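Local coordinates for regulatory protein of LacI family (Chloroflexus aggregans, PDB 3BBL), which probably regulates transcription, coupling small-molecule binding in a two-lobed core resembling periplasmic binding proteins to DNA binding, as in other LacI-family regulators, at residues I73-P78 and D136-N141; A132-S137 and R165-F170; P157-Y162 and P185-T190. All blocks are in the same frame, centred on the assembly; numbering follows the deposited sequence.

Interaction 1. Residues I73-P78 and D136-N141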
ATOM      1  N   ILE A  73      -2.786 -12.029  14.097  1.00 31.69           N
ATOM      2  CA  ILE A  73      -2.979 -12.956  15.199  1.00 34.68           C
ATOM      3  C   ILE A  73      -2.351 -12.480  16.498  1.00 36.80           C
ATOM      4  O   ILE A  73      -1.150 -12.250  16.565  1.00 37.04           O
ATOM      5  CB  ILE A  73      -2.382 -14.342  14.881  1.00 34.15           C
ATOM      6  CG1 ILE A  73      -2.764 -14.773  13.460  1.00 34.29           C
ATOM      7  CG2 ILE A  73      -2.863 -15.353  15.915  1.00 31.89           C
ATOM      8  CD1 ILE A  73      -4.254 -14.942  13.236  1.00 34.15           C
ATOM      9  N   ASN A  74      -3.173 -12.343  17.530  1.00 40.16           N
ATOM     10  CA  ASN A  74      -2.689 -11.932  18.846  1.00 43.97           C
ATOM     11  C   ASN A  74      -2.575 -13.162  19.734  1.00 44.85           C
ATOM     12  O   ASN A  74      -2.926 -14.259  19.319  1.00 46.23           O
ATOM     13  CB  ASN A  74      -3.651 -10.933  19.491  1.00 45.29           C
ATOM     14  CG  ASN A  74      -3.585  -9.567  18.848  1.00 48.24           C
ATOM     15  OD1 ASN A  74      -2.496  -9.015  18.648  1.00 51.08           O
ATOM     16  ND2 ASN A  74      -4.745  -9.004  18.525  1.00 48.15           N
ATOM     17  N   TYR A  75      -2.067 -12.986  20.947  1.00 45.28           N
ATOM     18  CA  TYR A  75      -1.959 -14.109  21.875  1.00 45.26           C
ATOM     19  C   TYR A  75      -3.385 -14.495  22.253  1.00 45.48           C
ATOM     20  O   TYR A  75      -4.253 -13.626  22.367  1.00 44.63           O
ATOM     21  CB  TYR A  75      -1.196 -13.709  23.144  1.00 41.80           C
ATOM     22  CG  TYR A  75       0.290 -13.504  22.969  1.00 38.47           C
ATOM     23  CD1 TYR A  75       0.860 -12.240  23.119  1.00 37.38           C
ATOM     24  CD2 TYR A  75       1.133 -14.578  22.694  1.00 37.87           C
ATOM     25  CE1 TYR A  75       2.234 -12.052  23.007  1.00 35.42           C
ATOM     26  CE2 TYR A  75       2.510 -14.404  22.581  1.00 36.27           C
ATOM     27  CZ  TYR A  75       3.052 -13.136  22.742  1.00 36.49           C
ATOM     28  OH  TYR A  75       4.412 -12.960  22.652  1.00 36.78           O
ATOM     29  N   ASN A  76      -3.623 -15.790  22.454  1.00 46.90           N
ATOM     30  CA  ASN A  76      -4.957 -16.279  22.810  1.00 47.96           C
ATOM     31  C   ASN A  76      -5.983 -15.588  21.914  1.00 47.43           C
ATOM     32  O   ASN A  76      -6.905 -14.929  22.403  1.00 46.89           O
ATOM     33  CB  ASN A  76      -5.291 -15.963  24.276  1.00 49.46           C
ATOM     34  CG  ASN A  76      -4.213 -16.415  25.239  1.00 51.60           C
ATOM     35  OD1 ASN A  76      -3.708 -17.535  25.150  1.00 51.02           O
ATOM     36  ND2 ASN A  76      -3.863 -15.542  26.182  1.00 51.66           N
ATOM     37  N   ASP A  77      -5.812 -15.724  20.605  1.00 46.62           N
ATOM     38  CA  ASP A  77      -6.725 -15.092  19.672  1.00 44.82           C
ATOM     39  C   ASP A  77      -8.103 -15.750  19.760  1.00 43.28           C
ATOM     40  O   ASP A  77      -8.245 -16.955  19.537  1.00 41.07           O
ATOM     41  CB  ASP A  77      -6.186 -15.206  18.244  1.00 44.78           C
ATOM     42  CG  ASP A  77      -6.768 -14.151  17.319  1.00 45.37           C
ATOM     43  OD1 ASP A  77      -6.135 -13.083  17.153  1.00 44.84           O
ATOM     44  OD2 ASP A  77      -7.865 -14.382  16.767  1.00 45.77           O
ATOM     45  N   PRO A  78      -9.137 -14.962  20.094  1.00 42.23           N
ATOM     46  CA  PRO A  78     -10.492 -15.512  20.200  1.00 42.23           C
ATOM     47  C   PRO A  78     -10.985 -16.206  18.918  1.00 41.96           C
ATOM     48  O   PRO A  78     -11.699 -17.208  18.979  1.00 42.25           O
ATOM     49  CB  PRO A  78     -11.333 -14.290  20.589  1.00 41.73           C
ATOM     50  CG  PRO A  78     -10.568 -13.138  20.007  1.00 42.46           C
ATOM     51  CD  PRO A  78      -9.139 -13.505  20.316  1.00 42.10           C
ATOM     52  N   ASP A 136       2.709  -6.850  24.963  1.00 42.57           N
ATOM     53  CA  ASP A 136       1.575  -7.686  24.599  1.00 44.40           C
ATOM     54  C   ASP A 136       1.522  -7.995  23.108  1.00 43.22           C
ATOM     55  O   ASP A 136       0.553  -8.570  22.622  1.00 45.02           O
ATOM     56  CB  ASP A 136       0.265  -7.032  25.049  1.00 47.05           C
ATOM     57  CG  ASP A 136       0.033  -5.680  24.408  1.00 51.70           C
ATOM     58  OD1 ASP A 136      -0.911  -4.977  24.832  1.00 54.26           O
ATOM     59  OD2 ASP A 136       0.788  -5.316  23.481  1.00 53.82           O
ATOM     60  N   SER A 137       2.565  -7.613  22.381  1.00 40.89           N
ATOM     61  CA  SER A 137       2.624  -7.867  20.948  1.00 37.72           C
ATOM     62  C   SER A 137       3.425  -9.136  20.643  1.00 36.49           C
ATOM     63  O   SER A 137       4.630  -9.199  20.877  1.00 34.45           O
ATOM     64  CB  SER A 137       3.247  -6.670  20.227  1.00 36.47           C
ATOM     65  OG  SER A 137       3.500  -6.978  18.869  1.00 36.38           O
ATOM     66  N   ARG A 138       2.740 -10.148  20.123  1.00 35.15           N
ATOM     67  CA  ARG A 138       3.374 -11.417  19.785  1.00 34.34           C
ATOM     68  C   ARG A 138       4.455 -11.206  18.729  1.00 33.05           C
ATOM     69  O   ARG A 138       5.584 -11.670  18.892  1.00 31.75           O
ATOM     70  CB  ARG A 138       2.316 -12.408  19.286  1.00 34.96           C
ATOM     71  CG  ARG A 138       2.811 -13.830  19.063  1.00 36.42           C
ATOM     72  CD  ARG A 138       3.091 -14.096  17.594  1.00 41.62           C
ATOM     73  NE  ARG A 138       1.978 -13.673  16.741  1.00 44.47           N
ATOM     74  CZ  ARG A 138       1.997 -13.707  15.413  1.00 44.31           C
ATOM     75  NH1 ARG A 138       3.068 -14.148  14.773  1.00 45.57           N
ATOM     76  NH2 ARG A 138       0.948 -13.284  14.723  1.00 44.55           N
ATOM     77  N   VAL A 139       4.115 -10.504  17.653  1.00 32.74           N
ATOM     78  CA  VAL A 139       5.081 -10.236  16.594  1.00 32.67           C
ATOM     79  C   VAL A 139       6.233  -9.387  17.137  1.00 31.56           C
ATOM     80  O   VAL A 139       7.394  -9.623  16.805  1.00 29.87           O
ATOM     81  CB  VAL A 139       4.425  -9.488  15.425  1.00 33.43           C
ATOM     82  CG1 VAL A 139       5.435  -9.287  14.302  1.00 33.57           C
ATOM     83  CG2 VAL A 139       3.229 -10.262  14.936  1.00 34.60           C
ATOM     84  N   GLY A 140       5.893  -8.403  17.966  1.00 30.59           N
ATOM     85  CA  GLY A 140       6.894  -7.533  18.553  1.00 29.94           C
ATOM     86  C   GLY A 140       7.917  -8.311  19.360  1.00 30.81           C
ATOM     87  O   GLY A 140       9.117  -8.067  19.251  1.00 30.33           O
ATOM     88  N   ASN A 141       7.448  -9.253  20.171  1.00 30.40           N
ATOM     89  CA  ASN A 141       8.356 -10.049  20.977  1.00 30.00           C
ATOM     90  C   ASN A 141       9.229 -10.935  20.111  1.00 29.84           C
ATOM     91  O   ASN A 141      10.394 -11.143  20.420  1.00 30.11           O
ATOM     92  CB  ASN A 141       7.582 -10.901  21.977  1.00 29.45           C
ATOM     93  CG  ASN A 141       6.793 -10.067  22.945  1.00 30.56           C
ATOM     94  OD1 ASN A 141       7.210  -8.970  23.313  1.00 30.46           O
ATOM     95  ND2 ASN A 141       5.648 -10.582  23.377  1.00 32.47           N
TER

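Interaction 2. Residues A132-S137 and R165-F170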
ATOM      1  N   ALA A 132      11.245  -0.794  19.663  1.00 21.26           N
ATOM      2  CA  ALA A 132      10.361  -1.948  19.729  1.00 21.85           C
ATOM      3  C   ALA A 132       8.910  -1.622  20.074  1.00 23.68           C
ATOM      4  O   ALA A 132       8.541  -0.460  20.267  1.00 23.65           O
ATOM      5  CB  ALA A 132      10.925  -2.946  20.729  1.00 20.88           C
ATOM      6  N   TRP A 133       8.096  -2.669  20.166  1.00 24.79           N
ATOM      7  CA  TRP A 133       6.676  -2.528  20.464  1.00 25.85           C
ATOM      8  C   TRP A 133       6.337  -2.985  21.882  1.00 27.53           C
ATOM      9  O   TRP A 133       7.183  -3.537  22.583  1.00 25.76           O
ATOM     10  CB  TRP A 133       5.857  -3.340  19.452  1.00 24.44           C
ATOM     11  CG  TRP A 133       6.000  -2.886  18.039  1.00 24.07           C
ATOM     12  CD1 TRP A 133       6.433  -1.669  17.612  1.00 23.77           C
ATOM     13  CD2 TRP A 133       5.658  -3.627  16.858  1.00 25.07           C
ATOM     14  NE1 TRP A 133       6.386  -1.600  16.241  1.00 24.33           N
ATOM     15  CE2 TRP A 133       5.913  -2.788  15.752  1.00 23.73           C
ATOM     16  CE3 TRP A 133       5.158  -4.915  16.629  1.00 24.26           C
ATOM     17  CZ2 TRP A 133       5.686  -3.195  14.430  1.00 24.02           C
ATOM     18  CZ3 TRP A 133       4.933  -5.321  15.314  1.00 25.84           C
ATOM     19  CH2 TRP A 133       5.198  -4.461  14.234  1.00 23.75           C
ATOM     20  N   PRO A 134       5.085  -2.762  22.321  1.00 30.44           N
ATOM     21  CA  PRO A 134       4.651  -3.163  23.665  1.00 32.15           C
ATOM     22  C   PRO A 134       4.817  -4.659  23.903  1.00 34.12           C
ATOM     23  O   PRO A 134       4.897  -5.437  22.956  1.00 32.64           O
ATOM     24  CB  PRO A 134       3.191  -2.726  23.695  1.00 31.54           C
ATOM     25  CG  PRO A 134       3.187  -1.528  22.812  1.00 31.04           C
ATOM     26  CD  PRO A 134       4.025  -1.991  21.646  1.00 29.25           C
ATOM     27  N   GLU A 135       4.845  -5.052  25.175  1.00 38.17           N
ATOM     28  CA  GLU A 135       5.033  -6.451  25.565  1.00 42.11           C
ATOM     29  C   GLU A 135       3.900  -7.394  25.182  1.00 42.64           C
ATOM     30  O   GLU A 135       4.107  -8.605  25.089  1.00 42.66           O
ATOM     31  CB  GLU A 135       5.256  -6.551  27.073  1.00 45.88           C
ATOM     32  CG  GLU A 135       6.256  -5.555  27.628  1.00 51.41           C
ATOM     33  CD  GLU A 135       6.578  -5.822  29.083  1.00 55.38           C
ATOM     34  OE1 GLU A 135       5.631  -5.983  29.885  1.00 57.48           O
ATOM     35  OE2 GLU A 135       7.779  -5.867  29.425  1.00 57.64           O
ATOM     36  N   ASP A 136       2.709  -6.850  24.963  1.00 42.57           N
ATOM     37  CA  ASP A 136       1.575  -7.686  24.599  1.00 44.40           C
ATOM     38  C   ASP A 136       1.522  -7.995  23.108  1.00 43.22           C
ATOM     39  O   ASP A 136       0.553  -8.570  22.622  1.00 45.02           O
ATOM     40  CB  ASP A 136       0.265  -7.032  25.049  1.00 47.05           C
ATOM     41  CG  ASP A 136       0.033  -5.680  24.408  1.00 51.70           C
ATOM     42  OD1 ASP A 136      -0.911  -4.977  24.832  1.00 54.26           O
ATOM     43  OD2 ASP A 136       0.788  -5.316  23.481  1.00 53.82           O
ATOM     44  N   SER A 137       2.565  -7.613  22.381  1.00 40.89           N
ATOM     45  CA  SER A 137       2.624  -7.867  20.948  1.00 37.72           C
ATOM     46  C   SER A 137       3.425  -9.136  20.643  1.00 36.49           C
ATOM     47  O   SER A 137       4.630  -9.199  20.877  1.00 34.45           O
ATOM     48  CB  SER A 137       3.247  -6.670  20.227  1.00 36.47           C
ATOM     49  OG  SER A 137       3.500  -6.978  18.869  1.00 36.38           O
ATOM     50  N   ARG A 165      10.049   0.906  23.881  1.00 25.84           N
ATOM     51  CA  ARG A 165       8.809   0.294  23.417  1.00 24.81           C
ATOM     52  C   ARG A 165       7.705   1.315  23.200  1.00 25.58           C
ATOM     53  O   ARG A 165       7.516   2.218  24.008  1.00 24.73           O
ATOM     54  CB  ARG A 165       8.340  -0.741  24.434  1.00 25.84           C
ATOM     55  CG  ARG A 165       9.287  -1.899  24.645  1.00 26.60           C
ATOM     56  CD  ARG A 165       8.809  -2.702  25.836  1.00 30.55           C
ATOM     57  NE  ARG A 165       9.575  -3.918  26.076  1.00 30.24           N
ATOM     58  CZ  ARG A 165       9.405  -5.052  25.411  1.00 31.91           C
ATOM     59  NH1 ARG A 165       8.495  -5.135  24.447  1.00 29.28           N
ATOM     60  NH2 ARG A 165      10.137  -6.110  25.730  1.00 32.08           N
ATOM     61  N   GLY A 166       6.966   1.148  22.110  1.00 25.65           N
ATOM     62  CA  GLY A 166       5.889   2.062  21.790  1.00 24.84           C
ATOM     63  C   GLY A 166       5.185   1.686  20.498  1.00 26.85           C
ATOM     64  O   GLY A 166       5.492   0.664  19.875  1.00 25.70           O
ATOM     65  N   GLU A 167       4.230   2.515  20.095  1.00 27.92           N
ATOM     66  CA  GLU A 167       3.483   2.278  18.868  1.00 29.44           C
ATOM     67  C   GLU A 167       4.359   2.434  17.628  1.00 28.52           C
ATOM     68  O   GLU A 167       5.210   3.323  17.556  1.00 28.20           O
ATOM     69  CB  GLU A 167       2.311   3.249  18.785  1.00 33.14           C
ATOM     70  CG  GLU A 167       1.353   3.123  19.948  1.00 40.17           C
ATOM     71  CD  GLU A 167       0.751   1.732  20.047  1.00 45.53           C
ATOM     72  OE1 GLU A 167       0.486   1.277  21.184  1.00 48.26           O
ATOM     73  OE2 GLU A 167       0.539   1.096  18.986  1.00 48.41           O
ATOM     74  N   GLY A 168       4.131   1.572  16.646  1.00 26.86           N
ATOM     75  CA  GLY A 168       4.908   1.624  15.426  1.00 24.58           C
ATOM     76  C   GLY A 168       4.550   2.766  14.504  1.00 22.83           C
ATOM     77  O   GLY A 168       4.185   2.537  13.366  1.00 23.42           O
ATOM     78  N   THR A 169       4.661   4.001  14.981  1.00 22.61           N
ATOM     79  CA  THR A 169       4.340   5.158  14.149  1.00 22.44           C
ATOM     80  C   THR A 169       5.570   6.016  13.872  1.00 23.10           C
ATOM     81  O   THR A 169       6.631   5.853  14.490  1.00 22.51           O
ATOM     82  CB  THR A 169       3.283   6.081  14.810  1.00 23.52           C
ATOM     83  OG1 THR A 169       3.820   6.645  16.018  1.00 21.02           O
ATOM     84  CG2 THR A 169       2.005   5.307  15.111  1.00 21.13           C
ATOM     85  N   PHE A 170       5.417   6.931  12.924  1.00 21.62           N
ATOM     86  CA  PHE A 170       6.479   7.858  12.563  1.00 22.11           C
ATOM     87  C   PHE A 170       6.792   8.741  13.772  1.00 22.64           C
ATOM     88  O   PHE A 170       7.948   8.910  14.151  1.00 22.10           O
ATOM     89  CB  PHE A 170       6.015   8.741  11.412  1.00 21.01           C
ATOM     90  CG  PHE A 170       6.914   9.903  11.145  1.00 19.78           C
ATOM     91  CD1 PHE A 170       8.046   9.758  10.342  1.00 18.56           C
ATOM     92  CD2 PHE A 170       6.646  11.148  11.716  1.00 18.64           C
ATOM     93  CE1 PHE A 170       8.892  10.836  10.108  1.00 16.82           C
ATOM     94  CE2 PHE A 170       7.489  12.230  11.487  1.00 17.37           C
ATOM     95  CZ  PHE A 170       8.614  12.070  10.684  1.00 16.93           C
TER
HETATM   96  O   HOH W   1       6.912  -6.700  22.127  1.00 28.33           O

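Interaction 3. Residues P157-Y162 and P185-T190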
ATOM      1  N   PRO A 157      26.604  -5.217  25.415  1.00 24.53           N
ATOM      2  CA  PRO A 157      25.662  -4.773  26.446  1.00 23.48           C
ATOM      3  C   PRO A 157      24.246  -4.687  25.904  1.00 23.12           C
ATOM      4  O   PRO A 157      24.032  -4.243  24.785  1.00 23.31           O
ATOM      5  CB  PRO A 157      26.179  -3.392  26.816  1.00 23.56           C
ATOM      6  CG  PRO A 157      27.635  -3.472  26.525  1.00 23.66           C
ATOM      7  CD  PRO A 157      27.668  -4.219  25.220  1.00 25.60           C
ATOM      8  N   ILE A 158      23.283  -5.133  26.696  1.00 23.02           N
ATOM      9  CA  ILE A 158      21.885  -5.045  26.323  1.00 22.15           C
ATOM     10  C   ILE A 158      21.333  -4.048  27.329  1.00 21.37           C
ATOM     11  O   ILE A 158      20.906  -4.411  28.421  1.00 21.92           O
ATOM     12  CB  ILE A 158      21.203  -6.408  26.442  1.00 22.05           C
ATOM     13  CG1 ILE A 158      21.808  -7.350  25.396  1.00 22.74           C
ATOM     14  CG2 ILE A 158      19.709  -6.266  26.264  1.00 20.09           C
ATOM     15  CD1 ILE A 158      21.283  -8.762  25.432  1.00 23.02           C
ATOM     16  N   GLU A 159      21.401  -2.776  26.948  1.00 22.78           N
ATOM     17  CA  GLU A 159      20.960  -1.644  27.772  1.00 23.25           C
ATOM     18  C   GLU A 159      19.470  -1.394  27.745  1.00 21.95           C
ATOM     19  O   GLU A 159      18.879  -1.269  26.676  1.00 22.68           O
ATOM     20  CB  GLU A 159      21.623  -0.359  27.292  1.00 23.72           C
ATOM     21  CG  GLU A 159      23.113  -0.306  27.424  1.00 29.50           C
ATOM     22  CD  GLU A 159      23.680   1.013  26.922  1.00 30.24           C
ATOM     23  OE1 GLU A 159      23.048   2.063  27.159  1.00 29.84           O
ATOM     24  OE2 GLU A 159      24.759   0.993  26.302  1.00 33.91           O
ATOM     25  N   THR A 160      18.875  -1.270  28.923  1.00 21.26           N
ATOM     26  CA  THR A 160      17.447  -1.003  29.017  1.00 21.77           C
ATOM     27  C   THR A 160      17.175   0.369  28.407  1.00 21.34           C
ATOM     28  O   THR A 160      16.100   0.627  27.892  1.00 21.55           O
ATOM     29  CB  THR A 160      16.963  -1.020  30.491  1.00 22.42           C
ATOM     30  OG1 THR A 160      17.577   0.049  31.221  1.00 24.54           O
ATOM     31  CG2 THR A 160      17.326  -2.336  31.148  1.00 22.81           C
ATOM     32  N   GLY A 161      18.171   1.244  28.464  1.00 21.95           N
ATOM     33  CA  GLY A 161      18.028   2.573  27.906  1.00 20.82           C
ATOM     34  C   GLY A 161      18.011   2.552  26.392  1.00 22.61           C
ATOM     35  O   GLY A 161      17.600   3.521  25.764  1.00 22.09           O
ATOM     36  N   TYR A 162      18.454   1.438  25.809  1.00 22.61           N
ATOM     37  CA  TYR A 162      18.491   1.267  24.353  1.00 22.26           C
ATOM     38  C   TYR A 162      17.307   0.479  23.797  1.00 22.97           C
ATOM     39  O   TYR A 162      17.249   0.209  22.598  1.00 21.37           O
ATOM     40  CB  TYR A 162      19.758   0.539  23.926  1.00 21.35           C
ATOM     41  CG  TYR A 162      20.991   1.383  23.840  1.00 21.61           C
ATOM     42  CD1 TYR A 162      22.184   0.826  23.377  1.00 19.75           C
ATOM     43  CD2 TYR A 162      20.979   2.736  24.198  1.00 19.22           C
ATOM     44  CE1 TYR A 162      23.342   1.589  23.269  1.00 21.48           C
ATOM     45  CE2 TYR A 162      22.136   3.518  24.089  1.00 20.44           C
ATOM     46  CZ  TYR A 162      23.312   2.932  23.621  1.00 22.23           C
ATOM     47  OH  TYR A 162      24.448   3.668  23.460  1.00 23.47           O
ATOM     48  N   PRO A 185      27.919  12.120  22.358  1.00 19.30           N
ATOM     49  CA  PRO A 185      28.543  11.246  21.361  1.00 20.25           C
ATOM     50  C   PRO A 185      29.066   9.948  21.983  1.00 20.81           C
ATOM     51  O   PRO A 185      29.038   8.893  21.359  1.00 21.27           O
ATOM     52  CB  PRO A 185      29.671  12.114  20.810  1.00 18.27           C
ATOM     53  CG  PRO A 185      29.106  13.490  20.902  1.00 17.73           C
ATOM     54  CD  PRO A 185      28.469  13.485  22.270  1.00 18.18           C
ATOM     55  N   GLU A 186      29.533  10.041  23.217  1.00 22.51           N
ATOM     56  CA  GLU A 186      30.064   8.894  23.938  1.00 26.03           C
ATOM     57  C   GLU A 186      28.999   7.836  24.245  1.00 26.70           C
ATOM     58  O   GLU A 186      29.255   6.647  24.109  1.00 27.88           O
ATOM     59  CB  GLU A 186      30.717   9.344  25.268  1.00 27.06           C
ATOM     60  CG  GLU A 186      31.891  10.310  25.144  1.00 27.92           C
ATOM     61  CD  GLU A 186      31.499  11.771  25.390  1.00 33.42           C
ATOM     62  OE1 GLU A 186      30.343  12.139  25.080  1.00 33.16           O
ATOM     63  OE2 GLU A 186      32.354  12.552  25.878  1.00 30.17           O
ATOM     64  N   ARG A 187      27.810   8.268  24.658  1.00 26.34           N
ATOM     65  CA  ARG A 187      26.734   7.346  25.033  1.00 25.32           C
ATOM     66  C   ARG A 187      25.687   7.085  23.962  1.00 24.79           C
ATOM     67  O   ARG A 187      24.864   6.186  24.094  1.00 23.13           O
ATOM     68  CB  ARG A 187      26.024   7.869  26.287  1.00 24.82           C
ATOM     69  CG  ARG A 187      26.856   7.793  27.551  1.00 30.04           C
ATOM     70  CD  ARG A 187      26.426   6.626  28.431  1.00 30.90           C
ATOM     71  NE  ARG A 187      26.271   5.406  27.656  1.00 34.64           N
ATOM     72  CZ  ARG A 187      25.148   4.691  27.592  1.00 35.79           C
ATOM     73  NH1 ARG A 187      24.064   5.066  28.268  1.00 33.56           N
ATOM     74  NH2 ARG A 187      25.107   3.605  26.832  1.00 36.31           N
ATOM     75  N   ARG A 188      25.713   7.881  22.909  1.00 22.73           N
ATOM     76  CA  ARG A 188      24.746   7.751  21.833  1.00 22.90           C
ATOM     77  C   ARG A 188      24.934   6.476  21.007  1.00 21.76           C
ATOM     78  O   ARG A 188      26.058   6.075  20.724  1.00 21.84           O
ATOM     79  CB  ARG A 188      24.871   8.987  20.947  1.00 22.55           C
ATOM     80  CG  ARG A 188      24.096   8.969  19.660  1.00 25.84           C
ATOM     81  CD  ARG A 188      24.540  10.162  18.842  1.00 27.92           C
ATOM     82  NE  ARG A 188      24.477  11.378  19.651  1.00 29.79           N
ATOM     83  CZ  ARG A 188      25.266  12.435  19.479  1.00 30.44           C
ATOM     84  NH1 ARG A 188      26.182  12.426  18.515  1.00 27.20           N
ATOM     85  NH2 ARG A 188      25.151  13.485  20.290  1.00 26.62           N
ATOM     86  N   PRO A 189      23.831   5.811  20.627  1.00 20.65           N
ATOM     87  CA  PRO A 189      23.988   4.594  19.820  1.00 18.83           C
ATOM     88  C   PRO A 189      24.440   4.965  18.410  1.00 16.26           C
ATOM     89  O   PRO A 189      24.139   6.049  17.919  1.00 13.46           O
ATOM     90  CB  PRO A 189      22.588   3.976  19.829  1.00 19.41           C
ATOM     91  CG  PRO A 189      21.690   5.164  19.963  1.00 20.05           C
ATOM     92  CD  PRO A 189      22.416   6.035  20.980  1.00 20.51           C
ATOM     93  N   THR A 190      25.183   4.070  17.772  1.00 14.80           N
ATOM     94  CA  THR A 190      25.659   4.314  16.425  1.00 15.47           C
ATOM     95  C   THR A 190      24.760   3.624  15.402  1.00 15.46           C
ATOM     96  O   THR A 190      24.870   3.856  14.204  1.00 17.70           O
ATOM     97  CB  THR A 190      27.086   3.811  16.245  1.00 15.35           C
ATOM     98  OG1 THR A 190      27.115   2.406  16.493  1.00 15.83           O
ATOM     99  CG2 THR A 190      28.027   4.521  17.190  1.00 15.02           C
TER
HETATM  100  O   HOH W   2      21.263   4.351  27.589  1.00 49.94           O

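Interaction 1. Residues I73-P78 and D136-N141
The ring of Tyr75 lies with one face against Arg138 and its hydroxyl edge against Asn141. Over that face, offset toward the rim, sits Arg138 CB, a CH-pi contact in which the carbon is 3.7 Å from the centroid of the Tyr75 ring; Arg138 CG lies close by, 3.6 Å from Tyr75 CE2. Near the ring plane, Tyr75 CD1 approaches Asp136 O at 3.7 Å. At the hydroxyl end of the ring Asn141 ND2 donates a nearly straight bond of 2.8 Å (165°) to Tyr75 OH, the amide and ring planes being nearly coplanar. Tyrosine suits this place by offering a flat face to the methylenes and an acceptor oxygen at its end. Asn141 suits it because ND2 has a second N-H, which goes to Glu135 O, holding the amide in its rotation.

The guanidinium of Arg138 stands almost perpendicular to the tyrosine ring, at 83°. One of its faces lies on Val139 CG2, while its edge is turned to the loop: Arg138 NH2 gives a 3.0 Å bond to Ile73 O, with the oxygen in the guanidinium plane, and NE adds a weak one. With CG anti to the backbone N (chi1 -173°) and further bends at chi2 and chi3, the aliphatic stem covers the ring while the charged end, rich in N-H groups, turns along the loop to Ile73. NH1 forms a salt bridge with Asp106.

Ser137, the N-cap of helix 138-153, accepts from Gly140 N on OG at 2.9 Å. Asp77, N-cap of helix 78-85, also takes Asn74 N on OD1 at 3.1 Å, bracing the loop. The contact thus joins the loop after strand 67-70 to the first turn of helix 138-153, with strand 104-107 supplying Asp106 beside them.

Interaction 2. Residues A132-S137 and R165-F170
Arg165 reaches across to the backbone of Trp133, where its NH1 donates a 2.8 Å bond to Trp133 O. The donor lies nearly along the C=O axis, but the N-H is bent (136°) and the oxygen is slightly out of the guanidinium plane. Glu135 CG covers one face of this group, 3.8 Å above its centre, and water 1 is held weakly at its edge. An extended chain from CG to NE lets the arginine run past Trp133 to this point.

Beside it the backbones form a short parallel bridge between Ala132 and Arg165. Gly166 N donates to Ala132 O at 2.9 Å, and that oxygen also meets Arg165 CA at 3.3 Å in a CA-H...O contact. Beyond the bridge, the indole of Trp133 leans on two glycines: CD1 is 3.4 Å from Gly166 O, and NE1 is 3.6 Å from Gly168 CA. A CB on Gly168 would clash with NE1.

Further out, Trp133 packs on Val139, Arg143 and Met199, while Phe170 stacks on Tyr231 of the second subunit. Glu135 OE2 is 4.3 Å from Arg165 NE and well out of the guanidinium plane; no N-H points at it, and any attraction is probably long-range. The backbone carbonyl is the main direct partner across the contact. Buried Trp133 NE1 has no polar partner in the model, so the indole appears to contribute by packing.

Interaction 3. Residues P157-Y162 and P185-T190
Tyr162 points its hydroxyl at the chain around Arg187, and its ring is packed on both faces. Pro189 CB lies 4.0 Å above one face, toward the rim, while on the opposite face Glu159 OE1 sits 3.5 Å above the ring centre. At the edge Tyr162 OH donates a short 2.6 Å bond to Arg187 O. The hydroxyl approaches from above the carbonyl plane, 38° out of it, and so does not use a lone-pair direction. A rigid phenol suits this place: it gives proline a flat surface and still carries a donor out to a backbone oxygen.

The side chains of Glu159 and Arg187 come together obliquely, with carboxylate and guanidinium planes 41° apart. Arg187 NH2 meets OE1 of Glu159 on its syn side at 2.6 Å, forming a salt bridge, and NH1 contributes a weak second bond to the same oxygen. Water 2 joins the pair too, donating to Glu159 OE1 at 2.9 Å and accepting from Arg187 NH1 at 3.0 Å. Glu159 is extended beyond CG, which carries its carboxylate across the tyrosine face; bends at chi2 and chi3 fold Arg187 back to meet it. The guanidinium is then only 20° from parallel to the ring. The arginine's charge probably offsets that of the oxygen lying over the aromatic face.

Next to these polar groups, Tyr162 and Pro189 both touch Ala129, and Tyr162 also meets Leu180 of helix 170-181. The two segments lead into strands 163-165 and 191-194, which flank strand 128-132 in the parallel part of the sheet. Here two helix-to-strand loops meet at the ends of parallel strands, in a Rossmann-like alpha/beta lobe of the periplasmic-binding-protein fold.

In the fold
Interaction 1 pairs an early loop with 136-141, whereas interactions 2 and 3 interleave along the chain (132-137, 157-162, 165-170, 185-190). Interactions 1 and 2 are neighbours, centres 12 Å apart; they share Asp136 and Ser137, and Trp133 packs on Val139 and Gly140. Interaction 3 lies about 19 Å from interaction 2 and 28 Å from interaction 1, centre to centre. Strands 128-132 and 163-165, joined through helix 138-153, form a beta-alpha-beta unit: interaction 2 gathers the loops leaving these strands, whereas interaction 3 gathers the loops entering 163-165 and 191-194, at the opposite ends of the strands. Interaction 1 ties this unit to the loop after strand 67-70, consistent with a connection between lobes.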